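Local coordinates for protein prolyl oligopeptidase (PDB 1YR2) that probably hydrolyses oligopeptides on the carboxyl side of proline, and to a lesser degree alanine, as a serine endopeptidase of the prolyl oligopeptidase family, at residues A[700-703]-A[704-708]; A[252-255]-A[256-259]; A[413-416]-A[417-420]; A[640-644]-A[645-649]; A[555-558]-A[559-563]. One frame throughout, in Å; residues are numbered along the deposited sequence.

Contact 1 of 5, residues A[700-703]-A[704-708]; sequences DKQI and EETAD
The first two turns of helix 699-717, in the alpha/beta-hydrolase part of the chain, bring Gln702 and Thr706 together one turn apart. The carbonyl oxygen Gln702 O accepts twice from Thr706: from the backbone Thr706 N at 3.0 Å, and from the hydroxyl Thr706 OG1, also at 3.0 Å. The two donors reach it from opposite faces of the carbonyl plane, the hydroxyl standing 38° out of it. This second bond is possible because OG1 lies beside the backbone N of Thr706 and anti to its carbonyl carbon (chi1 -65°). The regular i to i+4 ladder continues with Glu705 N to Lys701 O and with Ala707 N to Ile703 O at 2.9 Å.

On another side of the helix Glu704 runs back along the preceding turn, its CG 3.3 Å from Asp700 O. Its carboxylate lies between unlike neighbours: OE2 is 3.6 Å from Asp700 OD1, while OE1 is 4.4 Å from Lys701 NZ, too far for a salt bridge. Ile703 and Ala707 meet helix 95-105, and Asp708 forms salt bridges with Arg95 and Arg686. The approach of the two carboxylates is probably unfavourable, and the nearby ammonium group may offset part of that cost.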
loop_
_atom_site.group_PDB
_atom_site.type_symbol
_atom_site.label_atom_id
_atom_site.label_comp_id
_atom_site.label_asym_id
_atom_site.label_seq_id
_atom_site.Cartn_x
_atom_site.Cartn_y
_atom_site.Cartn_z
ATOM N N ASP A 700 -18.475 6.160 -4.163
ATOM C CA ASP A 700 -19.503 7.119 -3.815
ATOM C C ASP A 700 -19.799 7.121 -2.294
ATOM O O ASP A 700 -19.911 8.176 -1.668
ATOM C CB ASP A 700 -20.763 6.765 -4.609
ATOM C CG ASP A 700 -21.617 7.966 -4.919
ATOM O OD1 ASP A 700 -22.499 8.295 -4.066
ATOM O OD2 ASP A 700 -21.500 8.616 -6.000
ATOM N N LYS A 701 -19.905 5.931 -1.717
ATOM C CA LYS A 701 -20.084 5.793 -0.272
ATOM C C LYS A 701 -18.857 6.325 0.470
ATOM O O LYS A 701 -18.995 7.047 1.474
ATOM C CB LYS A 701 -20.399 4.332 0.104
ATOM C CG LYS A 701 -21.734 3.818 -0.484
ATOM C CD LYS A 701 -22.971 4.372 0.245
ATOM C CE LYS A 701 -24.289 4.055 -0.485
ATOM N NZ LYS A 701 -25.510 4.599 0.272
ATOM N N GLN A 702 -17.655 6.016 -0.027
ATOM C CA GLN A 702 -16.428 6.434 0.672
ATOM C C GLN A 702 -16.303 7.972 0.669
ATOM O O GLN A 702 -15.931 8.545 1.663
ATOM C CB GLN A 702 -15.174 5.745 0.085
ATOM C CG GLN A 702 -13.832 6.054 0.795
ATOM C CD GLN A 702 -12.607 5.730 -0.112
ATOM O OE1 GLN A 702 -12.596 4.688 -0.805
ATOM N NE2 GLN A 702 -11.612 6.631 -0.140
ATOM N N ILE A 703 -16.639 8.627 -0.439
ATOM C CA ILE A 703 -16.602 10.096 -0.521
ATOM C C ILE A 703 -17.554 10.740 0.516
ATOM O O ILE A 703 -17.197 11.732 1.160
ATOM C CB ILE A 703 -17.003 10.579 -1.924
ATOM C CG1 ILE A 703 -15.935 10.217 -2.958
ATOM C CG2 ILE A 703 -17.171 12.070 -1.934
ATOM C CD1 ILE A 703 -16.384 10.398 -4.389
ATOM N N GLU A 704 -18.760 10.191 0.635
ATOM C CA GLU A 704 -19.753 10.720 1.561
ATOM C C GLU A 704 -19.252 10.547 2.986
ATOM O O GLU A 704 -19.405 11.448 3.802
ATOM C CB GLU A 704 -21.107 10.010 1.378
ATOM C CG GLU A 704 -21.802 10.305 0.023
ATOM C CD GLU A 704 -23.029 9.428 -0.275
ATOM O OE1 GLU A 704 -23.176 8.304 0.296
ATOM O OE2 GLU A 704 -23.871 9.872 -1.113
ATOM N N GLU A 705 -18.675 9.380 3.295
ATOM C CA GLU A 705 -18.183 9.112 4.655
ATOM C C GLU A 705 -17.037 10.074 5.015
ATOM O O GLU A 705 -17.033 10.669 6.077
ATOM C CB GLU A 705 -17.667 7.678 4.809
ATOM C CG GLU A 705 -17.275 7.371 6.258
ATOM C CD GLU A 705 -16.871 5.908 6.485
ATOM O OE1 GLU A 705 -17.531 4.993 5.933
ATOM O OE2 GLU A 705 -15.913 5.657 7.240
ATOM N N THR A 706 -16.104 10.236 4.083
ATOM C CA THR A 706 -14.955 11.092 4.263
ATOM C C THR A 706 -15.403 12.547 4.466
ATOM O O THR A 706 -14.912 13.239 5.329
ATOM C CB THR A 706 -14.062 11.010 3.043
ATOM O OG1 THR A 706 -13.521 9.678 2.935
ATOM C CG2 THR A 706 -12.856 11.948 3.229
ATOM N N ALA A 707 -16.330 13.005 3.653
ATOM C CA ALA A 707 -16.826 14.365 3.784
ATOM C C ALA A 707 -17.473 14.599 5.171
ATOM O O ALA A 707 -17.261 15.622 5.764
ATOM C CB ALA A 707 -17.840 14.672 2.696
ATOM N N ASP A 708 -18.282 13.654 5.627
ATOM C CA ASP A 708 -18.926 13.695 6.952
ATOM C C ASP A 708 -17.879 13.744 8.071
ATOM O O ASP A 708 -17.914 14.583 8.960
ATOM C CB ASP A 708 -19.754 12.432 7.168
ATOM C CG ASP A 708 -21.144 12.494 6.520
ATOM O OD1 ASP A 708 -21.577 13.579 6.012
ATOM O OD2 ASP A 708 -21.897 11.480 6.476
#

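Contact 2 of 5, residues A[252-255]-A[256-259]; sequences TPQS and ADQP
Asp257 folds back over the carbonyl of Gln254, and this is the dense side of the turn. Its backbone Asp257 N donates to Gln254 O at 3.0 Å, arriving well above the carbonyl plane, 59° out of it. CG of Asp257, anti to its own carbonyl carbon (chi1 -72°), lies 3.1 Å from the same Gln254 O, and OD2 comes 3.6 Å from Gln254 CG. The carboxylate and the Gln254 amide are turned 53° against each other; Tyr224 OH joins them through bonds to Asp257 OD2 and Gln254 NE2, while Gln254 OE1 is taken by Lys207 N.

One residue earlier, Ala256 N donates to Pro253 O at 2.9 Å, again from above the plane. These successive i to i+3 bonds define a short 3-10 turn, which links strands 244-249 and 258-261, the latter an outer strand of a four-stranded antiparallel propeller sheet.

Packing is thinner toward Thr252, whose CB stays 4.1 Å from Ala256 CB. There a water bridges the side chains, donating to Thr252 OG1 at 2.6 Å and to Asp257 OD1 at 2.7 Å; these oxygens also bond Arg249 O and His248 ND1. Beside the exposed Ser255, a second water donates to Ser255 O and Asp257 O.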
loop_
_atom_site.group_PDB
_atom_site.type_symbol
_atom_site.label_atom_id
_atom_site.label_comp_id
_atom_site.label_asym_id
_atom_site.label_seq_id
_atom_site.Cartn_x
_atom_site.Cartn_y
_atom_site.Cartn_z
ATOM N N THR A 252 3.893 -21.414 -35.312
ATOM C CA THR A 252 3.620 -22.832 -35.231
ATOM C C THR A 252 2.480 -23.039 -34.243
ATOM O O THR A 252 2.169 -22.149 -33.457
ATOM C CB THR A 252 4.853 -23.631 -34.772
ATOM O OG1 THR A 252 5.230 -23.228 -33.451
ATOM C CG2 THR A 252 6.083 -23.286 -35.612
ATOM N N PRO A 253 1.838 -24.191 -34.300
ATOM C CA PRO A 253 0.815 -24.518 -33.318
ATOM C C PRO A 253 1.456 -24.807 -31.968
ATOM O O PRO A 253 2.641 -25.177 -31.863
ATOM C CB PRO A 253 0.126 -25.764 -33.898
ATOM C CG PRO A 253 1.040 -26.293 -34.914
ATOM C CD PRO A 253 2.000 -25.253 -35.297
ATOM N N GLN A 254 0.647 -24.641 -30.932
ATOM C CA GLN A 254 1.109 -24.941 -29.577
ATOM C C GLN A 254 1.554 -26.388 -29.450
ATOM O O GLN A 254 2.430 -26.711 -28.624
ATOM C CB GLN A 254 0.010 -24.614 -28.545
ATOM C CG GLN A 254 0.444 -24.869 -27.084
ATOM C CD GLN A 254 -0.539 -24.336 -26.081
ATOM O OE1 GLN A 254 -1.742 -24.167 -26.404
ATOM N NE2 GLN A 254 -0.060 -24.024 -24.867
ATOM N N SER A 255 0.940 -27.287 -30.238
ATOM C CA SER A 255 1.355 -28.686 -30.193
ATOM C C SER A 255 2.819 -28.917 -30.649
ATOM O O SER A 255 3.374 -29.982 -30.388
ATOM C CB SER A 255 0.405 -29.560 -31.006
ATOM O OG SER A 255 0.362 -29.099 -32.329
ATOM N N ALA A 256 3.432 -27.936 -31.307
ATOM C CA ALA A 256 4.828 -28.051 -31.692
ATOM C C ALA A 256 5.790 -27.557 -30.605
ATOM O O ALA A 256 7.007 -27.665 -30.750
ATOM C CB ALA A 256 5.056 -27.311 -32.983
ATOM N N ASP A 257 5.243 -27.043 -29.500
ATOM C CA ASP A 257 6.083 -26.446 -28.466
ATOM C C ASP A 257 7.025 -27.465 -27.867
ATOM O O ASP A 257 6.739 -28.669 -27.827
ATOM C CB ASP A 257 5.206 -25.802 -27.344
ATOM C CG ASP A 257 4.506 -24.520 -27.800
ATOM O OD1 ASP A 257 4.522 -24.174 -29.033
ATOM O OD2 ASP A 257 3.879 -23.801 -26.986
ATOM N N GLN A 258 8.122 -26.958 -27.331
ATOM C CA GLN A 258 9.222 -27.746 -26.814
ATOM C C GLN A 258 9.247 -27.606 -25.252
ATOM O O GLN A 258 9.296 -26.493 -24.775
ATOM C CB GLN A 258 10.475 -27.125 -27.397
ATOM C CG GLN A 258 11.843 -27.664 -26.918
ATOM C CD GLN A 258 12.983 -26.959 -27.648
ATOM O OE1 GLN A 258 12.925 -26.832 -28.870
ATOM N NE2 GLN A 258 13.987 -26.449 -26.902
ATOM N N PRO A 259 9.249 -28.697 -24.498
ATOM C CA PRO A 259 9.373 -28.661 -23.042
ATOM C C PRO A 259 10.756 -28.161 -22.622
ATOM O O PRO A 259 11.752 -28.527 -23.228
ATOM C CB PRO A 259 9.171 -30.113 -22.625
ATOM C CG PRO A 259 9.310 -30.918 -23.826
ATOM C CD PRO A 259 9.188 -30.079 -25.018
HETATM O O HOH W 1 6.155 -23.968 -31.111
HETATM O O HOH W 2 4.708 -30.202 -27.966
#

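Contact 3 of 5, residues A[413-416]-A[417-420]; sequences SGRP and GDRH
With CG beside its backbone N and a bend at chi3 of -59°, Arg415 brings its guanidinium to Asp418, whose CG is turned anti to its own N (chi1 -169°). The two side chains form a salt bridge: Arg415 NH2 donates to Asp418 OD2 at 3.1 Å, and Arg415 NE reaches the same oxygen in a weak bond of 3.4 Å. OD2 lies at the guanidinium edge, near its plane, but is itself met from above the carboxylate plane; the two planes stand 74° apart. A single oxygen therefore serves both donors, while OD1 accepts from His420 N at 2.9 Å, an Asx turn that fixes the rotation of the carboxylate.

The backbone carrying both side chains is a type II beta turn from Arg415 to Asp418, closed by Asp418 N to Arg415 O at 3.1 Å. Gly417 takes its third position with a positive phi, a conformation suited to glycine. Inside the bend a water accepts from Arg415 N at 3.0 Å and lies close to Asp418 O and His420 O.

The hairpin loop joins strands 408-413 and 421-427 of a propeller sheet. Arg415 touches Arg117 on strand 110-117, Pro416 packs on strand 320-326, and the backbones of Arg415 and Gly417 bond to that of Gly373.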
loop_
_atom_site.group_PDB
_atom_site.type_symbol
_atom_site.label_atom_id
_atom_site.label_comp_id
_atom_site.label_asym_id
_atom_site.label_seq_id
_atom_site.Cartn_x
_atom_site.Cartn_y
_atom_site.Cartn_z
ATOM N N SER A 413 11.958 0.783 -14.457
ATOM C CA SER A 413 12.035 0.187 -15.764
ATOM C C SER A 413 13.246 0.781 -16.469
ATOM O O SER A 413 13.690 1.917 -16.196
ATOM C CB SER A 413 10.734 0.358 -16.544
ATOM O OG SER A 413 10.452 1.695 -16.954
ATOM N N GLY A 414 13.821 -0.048 -17.316
ATOM C CA GLY A 414 15.029 0.301 -18.039
ATOM C C GLY A 414 15.780 -0.992 -18.311
ATOM O O GLY A 414 15.374 -2.070 -17.894
ATOM N N ARG A 415 16.826 -0.870 -19.086
ATOM C CA ARG A 415 17.595 -2.012 -19.548
ATOM C C ARG A 415 19.092 -1.656 -19.416
ATOM O O ARG A 415 19.488 -0.490 -19.558
ATOM C CB ARG A 415 17.290 -2.237 -21.032
ATOM C CG ARG A 415 15.936 -2.784 -21.353
ATOM C CD ARG A 415 15.726 -2.942 -22.862
ATOM N NE ARG A 415 15.867 -1.661 -23.586
ATOM C CZ ARG A 415 16.068 -1.561 -24.911
ATOM N NH1 ARG A 415 16.151 -2.660 -25.663
ATOM N NH2 ARG A 415 16.179 -0.370 -25.505
ATOM N N PRO A 416 19.921 -2.661 -19.227
ATOM C CA PRO A 416 21.355 -2.455 -19.294
ATOM C C PRO A 416 21.723 -1.894 -20.665
ATOM O O PRO A 416 21.176 -2.304 -21.666
ATOM C CB PRO A 416 21.922 -3.870 -19.140
ATOM C CG PRO A 416 20.916 -4.640 -18.526
ATOM C CD PRO A 416 19.576 -4.072 -18.947
ATOM N N GLY A 417 22.607 -0.931 -20.709
ATOM C CA GLY A 417 23.007 -0.344 -21.977
ATOM C C GLY A 417 22.062 0.730 -22.513
ATOM O O GLY A 417 22.388 1.336 -23.492
ATOM N N ASP A 418 20.885 0.914 -21.906
ATOM C CA ASP A 418 19.920 1.932 -22.311
ATOM C C ASP A 418 20.079 3.161 -21.390
ATOM O O ASP A 418 20.069 3.015 -20.157
ATOM C CB ASP A 418 18.510 1.323 -22.185
ATOM C CG ASP A 418 17.424 2.166 -22.810
ATOM O OD1 ASP A 418 17.579 3.405 -22.928
ATOM O OD2 ASP A 418 16.342 1.636 -23.200
ATOM N N ARG A 419 20.142 4.360 -21.959
ATOM C CA ARG A 419 20.295 5.588 -21.177
ATOM C C ARG A 419 18.985 6.143 -20.595
ATOM O O ARG A 419 19.026 7.045 -19.792
ATOM C CB ARG A 419 20.971 6.658 -22.023
ATOM C CG ARG A 419 20.101 7.277 -23.119
ATOM C CD ARG A 419 20.939 7.922 -24.201
ATOM N NE ARG A 419 20.215 8.171 -25.450
ATOM C CZ ARG A 419 20.668 8.964 -26.422
ATOM N NH1 ARG A 419 21.846 9.580 -26.303
ATOM N NH2 ARG A 419 19.952 9.146 -27.529
ATOM N N HIS A 420 17.839 5.600 -21.004
ATOM C CA HIS A 420 16.526 6.051 -20.539
ATOM C C HIS A 420 16.049 5.021 -19.532
ATOM O O HIS A 420 15.938 3.817 -19.843
ATOM C CB HIS A 420 15.528 6.157 -21.695
ATOM C CG HIS A 420 15.892 7.204 -22.692
ATOM N ND1 HIS A 420 16.139 8.513 -22.327
ATOM C CD2 HIS A 420 16.144 7.122 -24.018
ATOM C CE1 HIS A 420 16.506 9.200 -23.399
ATOM N NE2 HIS A 420 16.498 8.380 -24.438
HETATM O O HOH W 3 17.736 2.007 -18.867
#

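Contact 4 of 5, residues A[640-644]-A[645-649]; sequences NVRSG and VDYPA
Arg642 wraps around the end of Tyr647 as its chain leaves the backbone. CB lies 3.9 Å from Tyr647 OH, and CG and CD pass the same oxygen at little more than that distance. The chain then bends at chi3 (55°), carrying the guanidinium away from the phenol toward Val645. At the tip, NH2 meets Val645 CG2 at 3.8 Å and one guanidinium face looks onto Val645 CG1, an apolar contact with a flat cation, while NH1 donates to the carbonyl oxygen of Asn586.

The backbone of the same arginine supplies the polar link: Arg642 N donates to Tyr647 OH at 3.0 Å with an N-H...O angle of 154°. The hydroxyl is also hydrogen-bonded to Asn586 OD1, so the Arg642 backbone and the Asn586 side chain together hold the hydroxyl. Arg642 and Tyr647 cross at about a right angle. Val641 completes the surround, its CG1 4.3 Å from Tyr647 CZ. A type II beta turn from Arg642 to Val645 closes the loop, with Gly644 at phi 91°; Arg642 O and Val645 N are buried without a polar partner in the model.

This loop connects helix 626-633 to strand 649-654 of the hydrolase sheet. Tyr647 also rests on Thr585 of helix 576-587 and on Leu673 of helix 664-675, while Arg642 and Val645 touch Pro589 just past the former.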
loop_
_atom_site.group_PDB
_atom_site.type_symbol
_atom_site.label_atom_id
_atom_site.label_comp_id
_atom_site.label_asym_id
_atom_site.label_seq_id
_atom_site.Cartn_x
_atom_site.Cartn_y
_atom_site.Cartn_z
ATOM N N ASN A 640 -12.957 1.489 29.725
ATOM C CA ASN A 640 -12.191 2.586 30.324
ATOM C C ASN A 640 -12.717 3.991 30.080
ATOM O O ASN A 640 -11.988 4.964 30.190
ATOM C CB ASN A 640 -10.725 2.525 29.902
ATOM C CG ASN A 640 -9.988 1.386 30.576
ATOM O OD1 ASN A 640 -9.675 1.483 31.746
ATOM N ND2 ASN A 640 -9.798 0.266 29.868
ATOM N N VAL A 641 -13.981 4.103 29.722
ATOM C CA VAL A 641 -14.602 5.430 29.644
ATOM C C VAL A 641 -14.681 6.043 31.069
ATOM O O VAL A 641 -15.123 5.384 32.008
ATOM C CB VAL A 641 -15.997 5.334 28.972
ATOM C CG1 VAL A 641 -16.662 6.695 28.828
ATOM C CG2 VAL A 641 -15.892 4.737 27.630
ATOM N N ARG A 642 -14.270 7.301 31.207
ATOM C CA ARG A 642 -14.105 7.967 32.512
ATOM C C ARG A 642 -15.105 9.059 32.755
ATOM O O ARG A 642 -14.983 10.171 32.196
ATOM C CB ARG A 642 -12.740 8.630 32.594
ATOM C CG ARG A 642 -11.599 7.674 32.397
ATOM C CD ARG A 642 -10.370 8.369 31.953
ATOM N NE ARG A 642 -10.038 9.423 32.889
ATOM C CZ ARG A 642 -9.113 10.358 32.674
ATOM N NH1 ARG A 642 -8.420 10.403 31.532
ATOM N NH2 ARG A 642 -8.902 11.274 33.611
ATOM N N SER A 643 -16.069 8.836 33.624
ATOM C CA SER A 643 -17.025 9.915 33.852
ATOM C C SER A 643 -16.417 11.046 34.678
ATOM O O SER A 643 -15.433 10.882 35.402
ATOM C CB SER A 643 -18.337 9.383 34.414
ATOM O OG SER A 643 -18.076 8.783 35.671
ATOM N N GLY A 644 -16.985 12.218 34.496
ATOM C CA GLY A 644 -16.532 13.425 35.139
ATOM C C GLY A 644 -15.499 14.227 34.375
ATOM O O GLY A 644 -15.079 15.255 34.843
ATOM N N VAL A 645 -15.109 13.754 33.192
ATOM C CA VAL A 645 -14.024 14.335 32.425
ATOM C C VAL A 645 -14.619 14.720 31.071
ATOM O O VAL A 645 -15.311 13.908 30.498
ATOM C CB VAL A 645 -12.939 13.220 32.292
ATOM C CG1 VAL A 645 -11.957 13.510 31.255
ATOM C CG2 VAL A 645 -12.240 13.019 33.679
ATOM N N ASP A 646 -14.349 15.924 30.565
ATOM C CA ASP A 646 -14.812 16.318 29.233
ATOM C C ASP A 646 -14.023 15.593 28.108
ATOM O O ASP A 646 -12.794 15.698 28.002
ATOM C CB ASP A 646 -14.724 17.832 29.014
ATOM C CG ASP A 646 -15.751 18.632 29.857
ATOM O OD1 ASP A 646 -16.817 18.121 30.273
ATOM O OD2 ASP A 646 -15.556 19.814 30.129
ATOM N N TYR A 647 -14.763 14.883 27.267
ATOM C CA TYR A 647 -14.198 14.131 26.168
ATOM C C TYR A 647 -14.227 14.994 24.910
ATOM O O TYR A 647 -15.046 15.895 24.773
ATOM C CB TYR A 647 -15.006 12.829 25.928
ATOM C CG TYR A 647 -14.455 11.620 26.697
ATOM C CD1 TYR A 647 -14.123 11.706 28.063
ATOM C CD2 TYR A 647 -14.230 10.425 26.064
ATOM C CE1 TYR A 647 -13.629 10.623 28.745
ATOM C CE2 TYR A 647 -13.705 9.311 26.759
ATOM C CZ TYR A 647 -13.453 9.415 28.084
ATOM O OH TYR A 647 -12.901 8.340 28.722
ATOM N N PRO A 648 -13.381 14.659 23.955
ATOM C CA PRO A 648 -13.470 15.275 22.643
ATOM C C PRO A 648 -14.808 14.958 21.969
ATOM O O PRO A 648 -15.574 14.064 22.382
ATOM C CB PRO A 648 -12.337 14.616 21.857
ATOM C CG PRO A 648 -11.697 13.648 22.731
ATOM C CD PRO A 648 -12.356 13.597 24.025
ATOM N N ALA A 649 -15.079 15.690 20.917
ATOM C CA ALA A 649 -16.150 15.273 19.982
ATOM C C ALA A 649 -15.670 13.980 19.335
ATOM O O ALA A 649 -14.507 13.878 18.960
ATOM C CB ALA A 649 -16.389 16.332 18.941
#

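Contact 5 of 5, residues A[555-558]-A[559-563]; sequences GEWL and IANGV
Hydrogen bonds centre on Trp557 O, which accepts from backbone and side chain of Asn561. Asn561 ND2 donates at 2.8 Å with an N-H...O angle of 161°, in the carbonyl plane and on a lone pair; the backbone Asn561 N adds a more bent bond of 2.9 Å. Val563 N to Leu558 O, spanning five residues, and Gly562 N to Ile559 O are weak bonds; with Gly562 at positive phi they are consistent with a Schellman motif.

In the stack, the Asn561 amide lies over one face of the Trp557 indole, the planes 16° apart and ND2 3.2 Å above the ring, offset toward its rim. Asn561 CB makes a CH-pi contact, standing almost over the centre of the six-membered ring, 3.7 Å from its centroid. Trp557 CG, anti to the backbone N (chi1 -170°), directs the indole along the helix so that one face meets the Asn561 side chain.

Apolar contacts finish the helix end: Leu558 CD2 meets Val563 CG1 at 3.9 Å. Beyond them, Trp557 and Leu558 pack on Met476 of strand 473-481. Helix 544-560 stops here; the Asn561 amide occupies a carbonyl near its C-terminal end, and the ND2 bond and the stack together limit the rotation of the amide.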
loop_
_atom_site.group_PDB
_atom_site.type_symbol
_atom_site.label_atom_id
_atom_site.label_comp_id
_atom_site.label_asym_id
_atom_site.label_seq_id
_atom_site.Cartn_x
_atom_site.Cartn_y
_atom_site.Cartn_z
ATOM N N GLY A 555 1.042 13.725 19.426
ATOM C CA GLY A 555 0.097 14.810 19.641
ATOM C C GLY A 555 0.692 15.962 20.456
ATOM O O GLY A 555 0.624 17.136 20.082
ATOM N N GLU A 556 1.395 15.611 21.521
ATOM C CA GLU A 556 2.076 16.604 22.338
ATOM C C GLU A 556 3.133 17.394 21.562
ATOM O O GLU A 556 3.273 18.593 21.754
ATOM C CB GLU A 556 2.673 15.945 23.592
ATOM C CG GLU A 556 1.588 15.485 24.540
ATOM C CD GLU A 556 2.098 14.777 25.772
ATOM O OE1 GLU A 556 3.059 13.964 25.677
ATOM O OE2 GLU A 556 1.524 15.046 26.845
ATOM N N TRP A 557 3.869 16.693 20.713
ATOM C CA TRP A 557 4.984 17.240 19.962
ATOM C C TRP A 557 4.450 18.270 18.985
ATOM O O TRP A 557 5.026 19.338 18.821
ATOM C CB TRP A 557 5.746 16.143 19.193
ATOM C CG TRP A 557 7.002 16.621 18.612
ATOM C CD1 TRP A 557 8.240 16.572 19.183
ATOM C CD2 TRP A 557 7.158 17.298 17.368
ATOM N NE1 TRP A 557 9.157 17.140 18.338
ATOM C CE2 TRP A 557 8.523 17.597 17.220
ATOM C CE3 TRP A 557 6.267 17.671 16.335
ATOM C CZ2 TRP A 557 9.029 18.276 16.101
ATOM C CZ3 TRP A 557 6.770 18.334 15.221
ATOM C CH2 TRP A 557 8.134 18.666 15.130
ATOM N N LEU A 558 3.352 17.945 18.335
ATOM C CA LEU A 558 2.803 18.814 17.304
ATOM C C LEU A 558 2.333 20.145 17.913
ATOM O O LEU A 558 2.451 21.185 17.302
ATOM C CB LEU A 558 1.650 18.119 16.623
ATOM C CG LEU A 558 1.895 16.883 15.735
ATOM C CD1 LEU A 558 0.581 16.073 15.416
ATOM C CD2 LEU A 558 2.601 17.306 14.477
ATOM N N ILE A 559 1.775 20.073 19.108
ATOM C CA ILE A 559 1.333 21.261 19.849
ATOM C C ILE A 559 2.501 22.048 20.371
ATOM O O ILE A 559 2.524 23.284 20.232
ATOM C CB ILE A 559 0.323 20.896 20.967
ATOM C CG1 ILE A 559 -0.919 20.289 20.316
ATOM C CG2 ILE A 559 -0.004 22.163 21.805
ATOM C CD1 ILE A 559 -1.932 19.667 21.233
ATOM N N ALA A 560 3.481 21.345 20.932
ATOM C CA ALA A 560 4.654 21.996 21.523
ATOM C C ALA A 560 5.527 22.669 20.478
ATOM O O ALA A 560 6.235 23.667 20.749
ATOM C CB ALA A 560 5.462 20.983 22.295
ATOM N N ASN A 561 5.493 22.136 19.278
ATOM C CA ASN A 561 6.414 22.577 18.251
ATOM C C ASN A 561 5.772 23.454 17.195
ATOM O O ASN A 561 6.361 23.713 16.156
ATOM C CB ASN A 561 7.149 21.373 17.664
ATOM C CG ASN A 561 8.116 20.797 18.650
ATOM O OD1 ASN A 561 9.255 21.266 18.719
ATOM N ND2 ASN A 561 7.633 19.894 19.535
ATOM N N GLY A 562 4.575 23.953 17.494
ATOM C CA GLY A 562 3.933 24.937 16.645
ATOM C C GLY A 562 3.282 24.478 15.357
ATOM O O GLY A 562 2.904 25.331 14.509
ATOM N N VAL A 563 3.105 23.160 15.179
ATOM C CA VAL A 563 2.348 22.650 14.026
ATOM C C VAL A 563 0.842 22.799 14.200
ATOM O O VAL A 563 0.142 23.060 13.230
ATOM C CB VAL A 563 2.640 21.167 13.760
ATOM C CG1 VAL A 563 1.870 20.652 12.565
ATOM C CG2 VAL A 563 4.128 20.974 13.544
#

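In the fold
Contacts 2 and 3 belong to the beta-propeller, on turns of two different four-stranded sheets, with centres 32 Å apart. Contacts 1, 4 and 5 lie in the alpha/beta-hydrolase part, where contacts 4 and 5 have the closest centres, 22 Å apart, while contacts 1 and 4 come nearest by atoms, about 10 Å. Contact 1 is 28 Å from contact 4 and 29 Å from contact 5, centre to centre, and none of the five touches another. The widest separation, 73 Å between centres, is that of contacts 2 and 4. The likely nucleophile elbow at Gly573, Ser575 and Gly577 leads into helix 576-587, whose far end carries Asn586, the partner of contact 4.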